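Local coordinates for PspGI restriction endonuclease (PDB 3BM3), which probably cleaves DNA at specific sites as a type II restriction endonuclease, and is seen here in complex with its substrate DNA, at residues C[37-40]-C[41-44]; C[148-151]-C[152-155]. The protein carries 2 engineered substitutions. All blocks are in the same frame, centred on the assembly; numbering follows the deposited sequence. Where two conformers were deposited one is given.

Overall arrangement
Both contacts are local and lie at the surface, where the chain leaves a helix and turns. Contact 1 follows helix 33-38 and leads into the loop before helix 52-80. Contact 2 follows helix 144-149 and leads into strand 155-160 of the five-stranded mixed sheet. They share no element, and their centres are about 32 Å apart. Neither touches the DNA: their nearest atoms are about 17 Å and 14 Å from it. Contact 1 adds a charged pair to a beta turn. Contact 2 relies on hydrogen bonds from serines to one aspartate. It also runs inward, ending at buried A154 and I155, whereas none of the touching residues of contact 1 is buried.

Contact 1 (C[37-40]-C[41-44]); sequences LDRL and FEKD
E42 folds back over R39 at a type II beta turn running from R39 to E42. The turn is closed by E42 N, which donates to R39 O at 3.0 Å. F41 takes the third position with positive phi (73°), as this turn type requires. Along the E42 side chain, CB packs first on R39 O at 3.2 Å. CG then lies against the carbonyl oxygens of R39 and L40, 3.7 Å from R39 O. It stands anti to the carbonyl carbon of E42 (chi1 -59°), and the chain runs extended beyond it. CD lies 4.0 Å from R39 O. At the tip, OE1 makes a salt bridge to R39 NH1 at 2.9 Å. It sits over a face of the guanidinium, whose plane is 73° from that of the carboxylate. E42 OE2 makes no bond across the turn and merely lies near D38 O and L40 O, 4.1 Å from the latter. K43 O takes a straight bond from R39 NH2 at 3.1 Å, in the guanidinium plane. R39 was deposited in two conformers; these contacts are read from one and may not hold in the other. Elsewhere on the turn, L40 CG lies over one face of the F41 ring, 4.1 Å from F41 CE2. L40 and F41 also touch P52 of helix 52-80 and F115 of helix 85-115. One guanidinium thus serves two acceptors, adding a side-chain link to the backbone bond, and the charges of R39 and E42 would probably offset each other at the surface.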
loop_
_atom_site.group_PDB
_atom_site.type_symbol
_atom_site.label_atom_id
_atom_site.label_comp_id
_atom_site.label_asym_id
_atom_site.label_seq_id
_atom_site.Cartn_x
_atom_site.Cartn_y
_atom_site.Cartn_z
ATOM N N LEU C 37 -25.566 -16.977 -10.849
ATOM C CA LEU C 37 -24.426 -17.793 -11.260
ATOM C C LEU C 37 -24.858 -18.913 -12.206
ATOM O O LEU C 37 -24.138 -19.241 -13.142
ATOM C CB LEU C 37 -23.725 -18.381 -10.053
ATOM C CG LEU C 37 -23.011 -17.386 -9.151
ATOM C CD1 LEU C 37 -22.721 -18.014 -7.789
ATOM C CD2 LEU C 37 -21.708 -16.917 -9.845
ATOM N N ASP C 38 -26.039 -19.478 -11.978
ATOM C CA ASP C 38 -26.622 -20.478 -12.893
ATOM C C ASP C 38 -26.823 -19.941 -14.310
ATOM O O ASP C 38 -26.920 -20.716 -15.267
ATOM C CB ASP C 38 -27.999 -20.929 -12.417
ATOM C CG ASP C 38 -27.961 -21.728 -11.149
ATOM O OD1 ASP C 38 -26.885 -22.244 -10.779
ATOM O OD2 ASP C 38 -29.024 -21.809 -10.508
ATOM N N ARG C 39 -26.915 -18.619 -14.420
ATOM C CA ARG C 39 -27.192 -17.937 -15.673
ATOM C C ARG C 39 -25.957 -17.189 -16.199
ATOM O O ARG C 39 -26.075 -16.292 -17.025
ATOM C CB ARG C 39 -28.345 -16.965 -15.453
ATOM C CG ARG C 39 -29.665 -17.663 -15.085
ATOM C CD ARG C 39 -30.881 -16.841 -15.493
ATOM N NE ARG C 39 -30.766 -16.349 -16.867
ATOM C CZ ARG C 39 -30.855 -17.105 -17.961
ATOM N NH1 ARG C 39 -31.086 -18.414 -17.876
ATOM N NH2 ARG C 39 -30.730 -16.548 -19.157
ATOM N N LEU C 40 -24.780 -17.578 -15.728
ATOM C CA LEU C 40 -23.528 -16.889 -16.078
ATOM C C LEU C 40 -23.337 -16.887 -17.605
ATOM O O LEU C 40 -23.517 -17.927 -18.258
ATOM C CB LEU C 40 -22.343 -17.584 -15.407
ATOM C CG LEU C 40 -21.224 -16.787 -14.722
ATOM C CD1 LEU C 40 -21.466 -15.319 -14.500
ATOM C CD2 LEU C 40 -20.823 -17.512 -13.440
ATOM N N PHE C 41 -23.028 -15.702 -18.133
ATOM C CA PHE C 41 -22.738 -15.445 -19.554
ATOM C C PHE C 41 -23.974 -15.498 -20.444
ATOM O O PHE C 41 -23.873 -15.451 -21.680
ATOM C CB PHE C 41 -21.630 -16.357 -20.063
ATOM C CG PHE C 41 -20.374 -16.203 -19.323
ATOM C CD1 PHE C 41 -19.735 -14.968 -19.300
ATOM C CD2 PHE C 41 -19.822 -17.265 -18.635
ATOM C CE1 PHE C 41 -18.555 -14.812 -18.631
ATOM C CE2 PHE C 41 -18.642 -17.105 -17.949
ATOM C CZ PHE C 41 -18.009 -15.886 -17.933
ATOM N N GLU C 42 -25.135 -15.553 -19.800
ATOM C CA GLU C 42 -26.406 -15.493 -20.481
ATOM C C GLU C 42 -26.991 -14.106 -20.213
ATOM O O GLU C 42 -26.575 -13.414 -19.287
ATOM C CB GLU C 42 -27.301 -16.639 -19.987
ATOM C CG GLU C 42 -26.652 -18.018 -20.239
ATOM C CD GLU C 42 -27.338 -19.185 -19.547
ATOM O OE1 GLU C 42 -28.525 -19.060 -19.152
ATOM O OE2 GLU C 42 -26.678 -20.247 -19.409
ATOM N N LYS C 43 -27.927 -13.672 -21.048
ATOM C CA LYS C 43 -28.597 -12.388 -20.832
ATOM C C LYS C 43 -29.561 -12.479 -19.651
ATOM O O LYS C 43 -30.202 -13.509 -19.454
ATOM C CB LYS C 43 -29.339 -11.942 -22.103
ATOM C CG LYS C 43 -28.405 -11.628 -23.283
ATOM C CD LYS C 43 -29.009 -10.587 -24.227
ATOM C CE LYS C 43 -27.979 -10.061 -25.260
ATOM N NZ LYS C 43 -26.833 -9.348 -24.615
ATOM N N ASP C 44 -29.643 -11.410 -18.861
ATOM C CA ASP C 44 -30.665 -11.291 -17.811
ATOM C C ASP C 44 -31.951 -10.686 -18.398
ATOM O O ASP C 44 -31.998 -10.352 -19.588
ATOM C CB ASP C 44 -30.158 -10.465 -16.608
ATOM C CG ASP C 44 -29.955 -8.977 -16.928
ATOM O OD1 ASP C 44 -30.398 -8.506 -17.995
ATOM O OD2 ASP C 44 -29.333 -8.269 -16.102
#

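Contact 2 (C[148-151]-C[152-155]); sequences LNDP and SSAI
D150 leaves the helical path of helix 144-149, and its carbonyl then accepts S153 N at 2.8 Å, three residues on, as the chain enters a short 3-10 segment. A weak bond of the same spacing follows, from A154 N to P151 O at 3.4 Å. The D150 side chain reaches forward along the chain. With chi1 at -177°, its CG is opposite its own backbone N, and OD1 comes up to S152. There OD1 accepts twice. S152 N reaches it at 3.1 Å from above the carboxylate plane. S152 OG reaches it at 2.6 Å on the syn side, 31° out of the plane and from the same face as the N-H. The bond from S152 N closes an Asx turn over P151, at the start of the 3-10 segment. This turn joins helix 144-149 to strand 155-160 of the mixed sheet, within the EcoRII C-terminal family region of the PDDEXK clan. D150 O is also gripped twice. Besides S153 N, which comes from above the carbonyl plane, S153 OG donates in that plane, on a lone pair, at a short 2.5 Å. The S153 hydroxyl is placed for this by chi1 of 70°, between its own backbone N and carbonyl carbon. With an alanine in place of D150, the hydroxyl and N-H of S152 would probably both lose their shared acceptor, and the Asx turn would go with it. The oxygen of a water lies 2.7 Å from P151 O. It is also close to A154 O. The carbonyls of S152 and A154 each accept a bond from N186 ND2, on strand 186-191, while P151 packs against F181 of helix 167-181.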
loop_
_atom_site.group_PDB
_atom_site.type_symbol
_atom_site.label_atom_id
_atom_site.label_comp_id
_atom_site.label_asym_id
_atom_site.label_seq_id
_atom_site.Cartn_x
_atom_site.Cartn_y
_atom_site.Cartn_z
ATOM N N LEU C 148 4.604 -25.447 -5.688
ATOM C CA LEU C 148 5.935 -25.817 -5.244
ATOM C C LEU C 148 6.436 -27.004 -6.046
ATOM O O LEU C 148 7.619 -27.056 -6.372
ATOM C CB LEU C 148 5.947 -26.150 -3.774
ATOM C CG LEU C 148 5.609 -25.004 -2.853
ATOM C CD1 LEU C 148 5.442 -25.538 -1.448
ATOM C CD2 LEU C 148 6.683 -23.950 -2.942
ATOM N N ASN C 149 5.545 -27.942 -6.378
ATOM C CA ASN C 149 5.950 -29.059 -7.257
ATOM C C ASN C 149 6.483 -28.579 -8.623
ATOM O O ASN C 149 7.492 -29.084 -9.147
ATOM C CB ASN C 149 4.794 -30.054 -7.436
ATOM C CG ASN C 149 4.516 -30.882 -6.175
ATOM O OD1 ASN C 149 5.373 -31.000 -5.292
ATOM N ND2 ASN C 149 3.322 -31.473 -6.096
ATOM N N ASP C 150 5.771 -27.620 -9.203
ATOM C CA ASP C 150 6.080 -27.076 -10.510
ATOM C C ASP C 150 5.474 -25.693 -10.615
ATOM O O ASP C 150 4.309 -25.577 -11.007
ATOM C CB ASP C 150 5.486 -27.949 -11.605
ATOM C CG ASP C 150 5.835 -27.467 -12.995
ATOM O OD1 ASP C 150 6.522 -26.420 -13.141
ATOM O OD2 ASP C 150 5.423 -28.170 -13.946
ATOM N N PRO C 151 6.265 -24.655 -10.278
ATOM C CA PRO C 151 5.756 -23.280 -10.359
ATOM C C PRO C 151 5.111 -22.902 -11.671
ATOM O O PRO C 151 4.162 -22.128 -11.682
ATOM C CB PRO C 151 7.019 -22.435 -10.105
ATOM C CG PRO C 151 7.820 -23.250 -9.202
ATOM C CD PRO C 151 7.646 -24.665 -9.745
ATOM N N SER C 152 5.573 -23.482 -12.788
ATOM C CA SER C 152 5.000 -23.146 -14.088
ATOM C C SER C 152 3.582 -23.667 -14.280
ATOM O O SER C 152 2.907 -23.235 -15.198
ATOM C CB SER C 152 5.881 -23.648 -15.232
ATOM O OG SER C 152 5.913 -25.048 -15.261
ATOM N N SER C 153 3.150 -24.569 -13.396
ATOM C CA SER C 153 1.901 -25.306 -13.535
ATOM C C SER C 153 0.780 -24.696 -12.714
ATOM O O SER C 153 -0.344 -25.158 -12.765
ATOM C CB SER C 153 2.082 -26.765 -13.119
ATOM O OG SER C 153 2.270 -26.892 -11.710
ATOM N N ALA C 154 1.109 -23.670 -11.930
ATOM C CA ALA C 154 0.136 -23.019 -11.027
ATOM C C ALA C 154 0.052 -21.541 -11.372
ATOM O O ALA C 154 0.951 -20.969 -12.009
ATOM C CB ALA C 154 0.562 -23.169 -9.571
ATOM N N ILE C 155 -1.039 -20.938 -10.919
ATOM C CA ILE C 155 -1.255 -19.516 -11.098
ATOM C C ILE C 155 -1.262 -18.882 -9.729
ATOM O O ILE C 155 -1.969 -19.347 -8.846
ATOM C CB ILE C 155 -2.575 -19.193 -11.793
ATOM C CG1 ILE C 155 -2.805 -20.088 -13.002
ATOM C CG2 ILE C 155 -2.624 -17.696 -12.162
ATOM C CD1 ILE C 155 -4.242 -19.954 -13.582
HETATM O O HOH W 1 3.208 -19.766 -10.835
#